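Local coordinates for conserved domain protein (PDB 3PNN) that probably transfers a sugar or nucleotidyl group, acting as a glycosyltransferase-like enzyme with an alpha/beta/alpha Rossmann-like fold, at residues Val10-Met15 and Lys61-Lys66; Phe251-Leu256 and Ala262-Leu267. All coordinates share one frame; numbering follows the deposited sequence.

Interaction 1: Val10-Met15 and Lys61-Lys66; sequences VLAAGM and KEFREK
The ring of Phe-63 meets two residues of Val10-Met15 at once, and CE1 is the ring atom nearest both. Ala-12 CB lies 4.2 Å from Phe-63 CE1 and almost as close, 4.3 Å, to Phe-63 CZ, and its approach to the ring is oblique. Selenomethionine Met-15 arrives differently: its SE sits at the ring's edge, close to the ring plane, 4.4 Å from Phe-63 CE1. Phe-63 reaches this far because CG stands anti to its backbone N (chi1 -161°), so the ring bridges a backbone separation whose nearest pair of CA atoms, Met-15 and Phe-63, is 8.9 Å apart. The contact is small, 89 Å² over both sides, and wholly apolar. Ala-12 to Met-15 form a type I beta turn directly after the end of strand 7-11. Strand end and turn together, Leu-11 to Met-15 (LAAGM), resemble the start of the glycine-rich signature loop of sugar nucleotidyltransferases, where the equivalent loop binds the nucleotide; a similar role here is an inference. Helix 60-71 lays Phe-63 against side chains of strands 50-55 and 77-81: Phe-53 meets the Phe-63 ring edge-to-face, and Ile-55 and Leu-79 add apolar contact. One residue earlier on the helix, Glu-62 OE1 accepts a hydrogen bond from Leu-22 N, farther along the same loop.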
loop_
_atom_site.group_PDB
_atom_site.type_symbol
_atom_site.label_atom_id
_atom_site.label_comp_id
_atom_site.label_asym_id
_atom_site.label_seq_id
_atom_site.Cartn_x
_atom_site.Cartn_y
_atom_site.Cartn_z
ATOM N N VAL A 10 -5.420 -5.620 1.671
ATOM C CA VAL A 10 -5.447 -4.246 2.147
ATOM C C VAL A 10 -4.692 -4.086 3.470
ATOM O O VAL A 10 -4.992 -4.765 4.472
ATOM C CB VAL A 10 -6.906 -3.736 2.316
ATOM C CG1 VAL A 10 -6.910 -2.305 2.850
ATOM C CG2 VAL A 10 -7.678 -3.830 0.983
ATOM N N LEU A 11 -3.704 -3.189 3.480
ATOM C CA LEU A 11 -2.939 -2.911 4.700
ATOM C C LEU A 11 -3.734 -2.018 5.656
ATOM O O LEU A 11 -3.682 -0.792 5.568
ATOM C CB LEU A 11 -1.602 -2.247 4.356
ATOM C CG LEU A 11 -0.696 -3.065 3.438
ATOM C CD1 LEU A 11 0.598 -2.299 3.186
ATOM C CD2 LEU A 11 -0.402 -4.433 4.061
ATOM N N ALA A 12 -4.456 -2.642 6.580
ATOM C CA ALA A 12 -5.375 -1.917 7.452
ATOM C C ALA A 12 -4.963 -1.958 8.927
ATOM O O ALA A 12 -5.742 -1.621 9.821
ATOM C CB ALA A 12 -6.795 -2.457 7.271
ATOM N N ALA A 13 -3.724 -2.349 9.186
ATOM C CA ALA A 13 -3.304 -2.621 10.549
ATOM C C ALA A 13 -3.132 -1.328 11.345
ATOM O O ALA A 13 -3.121 -1.346 12.571
ATOM C CB ALA A 13 -2.025 -3.439 10.545
ATOM N N GLY A 14 -3.021 -0.208 10.631
ATOM C CA GLY A 14 -2.833 1.089 11.261
ATOM C C GLY A 14 -4.120 1.838 11.579
ATOM O O GLY A 14 -4.069 2.989 12.024
HETATM N N MSE A 15 -5.269 1.193 11.366
HETATM C CA MSE A 15 -6.575 1.856 11.523
HETATM C C MSE A 15 -7.104 1.977 12.939
HETATM O O MSE A 15 -8.162 2.582 13.151
HETATM C CB MSE A 15 -7.656 1.138 10.726
HETATM C CG MSE A 15 -7.197 0.576 9.440
HETATM SE SE MSE A 15 -8.454 1.101 8.118
HETATM C CE MSE A 15 -7.850 2.988 8.145
ATOM N N LYS A 61 -13.314 -5.981 16.838
ATOM C CA LYS A 61 -14.765 -5.894 17.037
ATOM C C LYS A 61 -15.384 -4.782 16.197
ATOM O O LYS A 61 -16.377 -4.994 15.491
ATOM C CB LYS A 61 -15.125 -5.712 18.519
ATOM C CG LYS A 61 -16.626 -5.713 18.768
ATOM C CD LYS A 61 -16.948 -5.456 20.240
ATOM C CE LYS A 61 -18.446 -5.322 20.468
ATOM N NZ LYS A 61 -18.770 -5.101 21.911
ATOM N N GLU A 62 -14.812 -3.585 16.274
ATOM C CA GLU A 62 -15.375 -2.473 15.522
ATOM C C GLU A 62 -15.111 -2.618 14.037
ATOM O O GLU A 62 -15.919 -2.178 13.216
ATOM C CB GLU A 62 -14.864 -1.131 16.056
ATOM C CG GLU A 62 -15.268 -0.933 17.524
ATOM C CD GLU A 62 -15.127 0.497 18.027
ATOM O OE1 GLU A 62 -14.243 1.228 17.538
ATOM O OE2 GLU A 62 -15.901 0.885 18.935
ATOM N N PHE A 63 -13.986 -3.232 13.677
ATOM C CA PHE A 63 -13.715 -3.439 12.258
ATOM C C PHE A 63 -14.818 -4.319 11.662
ATOM O O PHE A 63 -15.346 -4.037 10.590
ATOM C CB PHE A 63 -12.337 -4.078 12.022
ATOM C CG PHE A 63 -11.826 -3.895 10.612
ATOM C CD1 PHE A 63 -11.041 -2.794 10.287
ATOM C CD2 PHE A 63 -12.139 -4.817 9.613
ATOM C CE1 PHE A 63 -10.572 -2.605 8.986
ATOM C CE2 PHE A 63 -11.677 -4.639 8.305
ATOM C CZ PHE A 63 -10.890 -3.536 7.997
ATOM N N ARG A 64 -15.166 -5.387 12.372
ATOM C CA ARG A 64 -16.218 -6.277 11.901
ATOM C C ARG A 64 -17.554 -5.534 11.840
ATOM O O ARG A 64 -18.297 -5.662 10.876
ATOM C CB ARG A 64 -16.333 -7.507 12.804
ATOM C CG ARG A 64 -15.121 -8.467 12.743
ATOM C CD ARG A 64 -15.316 -9.626 13.730
ATOM N NE ARG A 64 -14.230 -10.606 13.694
ATOM C CZ ARG A 64 -14.149 -11.589 12.804
ATOM N NH1 ARG A 64 -15.080 -11.700 11.865
ATOM N NH2 ARG A 64 -13.130 -12.449 12.843
ATOM N N GLU A 65 -17.844 -4.739 12.866
ATOM C CA GLU A 65 -19.133 -4.045 12.945
ATOM C C GLU A 65 -19.307 -2.956 11.891
ATOM O O GLU A 65 -20.366 -2.838 11.270
ATOM C CB GLU A 65 -19.304 -3.392 14.322
ATOM C CG GLU A 65 -19.517 -4.347 15.471
ATOM C CD GLU A 65 -19.600 -3.617 16.806
ATOM O OE1 GLU A 65 -19.552 -2.363 16.805
ATOM O OE2 GLU A 65 -19.705 -4.295 17.850
ATOM N N LYS A 66 -18.274 -2.145 11.713
ATOM C CA LYS A 66 -18.403 -0.922 10.928
ATOM C C LYS A 66 -17.866 -1.058 9.509
ATOM O O LYS A 66 -18.266 -0.306 8.627
ATOM C CB LYS A 66 -17.666 0.236 11.622
ATOM C CG LYS A 66 -18.306 0.745 12.929
ATOM C CD LYS A 66 -17.433 1.848 13.534
ATOM C CE LYS A 66 -18.202 2.745 14.498
ATOM N NZ LYS A 66 -18.649 2.011 15.702
#

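Interaction 2: Phe251-Leu256 and Ala262-Leu267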
loop_
_atom_site.group_PDB
_atom_site.type_symbol
_atom_site.label_atom_id
_atom_site.label_comp_id
_atom_site.label_asym_id
_atom_site.label_seq_id
_atom_site.Cartn_x
_atom_site.Cartn_y
_atom_site.Cartn_z
ATOM N N PHE A 251 12.064 -1.780 0.983
ATOM C CA PHE A 251 13.367 -2.328 1.335
ATOM C C PHE A 251 13.557 -3.748 0.806
ATOM O O PHE A 251 14.590 -4.074 0.208
ATOM C CB PHE A 251 13.601 -2.312 2.850
ATOM C CG PHE A 251 14.808 -3.111 3.274
ATOM C CD1 PHE A 251 16.060 -2.525 3.331
ATOM C CD2 PHE A 251 14.690 -4.457 3.596
ATOM C CE1 PHE A 251 17.171 -3.262 3.706
ATOM C CE2 PHE A 251 15.791 -5.199 3.966
ATOM C CZ PHE A 251 17.035 -4.603 4.024
ATOM N N VAL A 252 12.568 -4.595 1.063
ATOM C CA VAL A 252 12.579 -5.974 0.592
ATOM C C VAL A 252 12.582 -6.049 -0.932
ATOM O O VAL A 252 13.365 -6.783 -1.520
ATOM C CB VAL A 252 11.335 -6.739 1.117
ATOM C CG1 VAL A 252 11.206 -8.085 0.420
ATOM C CG2 VAL A 252 11.437 -6.894 2.628
ATOM N N VAL A 253 11.683 -5.301 -1.568
ATOM C CA VAL A 253 11.602 -5.295 -3.027
ATOM C C VAL A 253 12.936 -4.843 -3.618
ATOM O O VAL A 253 13.450 -5.437 -4.566
ATOM C CB VAL A 253 10.464 -4.390 -3.533
ATOM C CG1 VAL A 253 10.601 -4.131 -5.034
ATOM C CG2 VAL A 253 9.096 -5.023 -3.214
ATOM N N ASN A 254 13.506 -3.796 -3.040
ATOM C CA ASN A 254 14.795 -3.299 -3.514
ATOM C C ASN A 254 15.883 -4.378 -3.429
ATOM O O ASN A 254 16.710 -4.542 -4.344
ATOM C CB ASN A 254 15.181 -2.045 -2.724
ATOM C CG ASN A 254 16.377 -1.322 -3.317
ATOM O OD1 ASN A 254 16.296 -0.742 -4.403
ATOM N ND2 ASN A 254 17.490 -1.341 -2.599
ATOM N N ASP A 255 15.873 -5.140 -2.342
ATOM C CA ASP A 255 16.880 -6.173 -2.158
ATOM C C ASP A 255 16.733 -7.276 -3.195
ATOM O O ASP A 255 17.722 -7.765 -3.735
ATOM C CB ASP A 255 16.787 -6.772 -0.756
ATOM C CG ASP A 255 17.929 -7.746 -0.473
ATOM O OD1 ASP A 255 18.968 -7.303 0.056
ATOM O OD2 ASP A 255 17.797 -8.947 -0.798
ATOM N N LEU A 256 15.490 -7.674 -3.469
ATOM C CA LEU A 256 15.228 -8.755 -4.413
ATOM C C LEU A 256 15.578 -8.384 -5.850
ATOM O O LEU A 256 16.106 -9.204 -6.614
ATOM C CB LEU A 256 13.758 -9.171 -4.331
ATOM C CG LEU A 256 13.328 -9.827 -3.019
ATOM C CD1 LEU A 256 11.830 -10.156 -3.097
ATOM C CD2 LEU A 256 14.148 -11.088 -2.768
ATOM N N ALA A 262 14.100 -11.132 -8.244
ATOM C CA ALA A 262 12.796 -10.659 -8.694
ATOM C C ALA A 262 12.944 -9.563 -9.731
ATOM O O ALA A 262 13.952 -8.850 -9.769
ATOM C CB ALA A 262 11.967 -10.160 -7.530
ATOM N N SER A 263 11.944 -9.459 -10.590
ATOM C CA SER A 263 11.841 -8.336 -11.500
ATOM C C SER A 263 10.479 -7.724 -11.263
ATOM O O SER A 263 9.521 -8.428 -10.934
ATOM C CB SER A 263 11.985 -8.791 -12.955
ATOM O OG SER A 263 10.984 -9.732 -13.283
ATOM N N VAL A 264 10.393 -6.407 -11.399
ATOM C CA VAL A 264 9.159 -5.713 -11.073
ATOM C C VAL A 264 8.832 -4.822 -12.261
ATOM O O VAL A 264 9.588 -3.905 -12.567
ATOM C CB VAL A 264 9.310 -4.842 -9.798
ATOM C CG1 VAL A 264 8.006 -4.076 -9.514
ATOM C CG2 VAL A 264 9.713 -5.708 -8.579
ATOM N N GLU A 265 7.729 -5.099 -12.947
ATOM C CA GLU A 265 7.319 -4.219 -14.042
ATOM C C GLU A 265 6.563 -3.027 -13.473
ATOM O O GLU A 265 5.660 -3.190 -12.645
ATOM C CB GLU A 265 6.441 -4.945 -15.076
ATOM C CG GLU A 265 5.910 -3.966 -16.152
ATOM C CD GLU A 265 5.010 -4.614 -17.212
ATOM O OE1 GLU A 265 4.696 -5.817 -17.107
ATOM O OE2 GLU A 265 4.617 -3.906 -18.164
ATOM N N VAL A 266 6.923 -1.829 -13.920
ATOM C CA VAL A 266 6.244 -0.618 -13.469
ATOM C C VAL A 266 5.115 -0.275 -14.448
ATOM O O VAL A 266 5.365 -0.033 -15.633
ATOM C CB VAL A 266 7.211 0.582 -13.352
ATOM C CG1 VAL A 266 6.450 1.847 -12.901
ATOM C CG2 VAL A 266 8.339 0.264 -12.378
ATOM N N LEU A 267 3.880 -0.273 -13.956
ATOM C CA LEU A 267 2.713 -0.054 -14.809
ATOM C C LEU A 267 2.345 1.420 -14.748
ATOM O O LEU A 267 2.008 1.931 -13.691
ATOM C CB LEU A 267 1.543 -0.921 -14.331
ATOM C CG LEU A 267 1.884 -2.410 -14.147
ATOM C CD1 LEU A 267 0.772 -3.128 -13.375
ATOM C CD2 LEU A 267 2.111 -3.090 -15.501
#
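Leu-256 and Ala-262 meet twice, once through backbone and once through side chain, where helix 249-259 returns to strand 263-268. Followed outward, the Leu-256 side chain makes its one close contact with Ala-262 at its first atom: Leu-256 CB is 3.8 Å from Ala-262 CB. From there the chain recedes, with Leu-256 CG 4.7 Å from the same methyl, because chi1 of -67° sets CG anti to the carbonyl carbon and beside the backbone N. Of the two branches, Leu-256 CD1 comes back to a marginal 4.4 Å from Ala-262 CB, whereas Leu-256 CD2 lies 5.3 Å from it. The side chain also touches Arg-261. Beside this pair, Ala-262 N donates to Leu-256 O at 3.2 Å. The N-H...O angle of 154° is moderately bent, and the donor stands 64° out of the carbonyl plane, so the bond does not follow a lone-pair direction. Ser-259 OG also hydrogen-bonds to Leu-256 O, giving this last-turn carbonyl a second polar partner.

One helical turn back, Val-253 CG1 touches Val-264 CG2 at 4.0 Å, and the two valine side chains cross at about a right angle. Leu-179 packs on both valines, and Tyr-224 of helix 223-239 reaches Val-253. The helix thus packs over the strand it leads into, itself a parallel neighbour of strand 148-155. With two apolar pairs, four touching residues all buried and one hydrogen bond between the segments, apolar burial probably carries much of this contact, while the polar link provides for a helix-end carbonyl in a buried setting.

Both are buried contacts made by a helix, in interaction 1 with a turn following a strand and in interaction 2 with a strand and the residue before it. They share no helix or strand and lie on opposite sides of the chain's centre, with centres 28 Å apart and nearest atoms about 11 Å apart. Interaction 1 brings together parts far apart in sequence, 45 residues between them; interaction 2 is local, joining a helix to the strand that follows it. The chemistry differs accordingly: 10-15 with 61-66 is purely apolar and gathered round one aromatic ring, whereas 251-256 with 262-267 combines aliphatic packing with a backbone hydrogen bond and buries more surface.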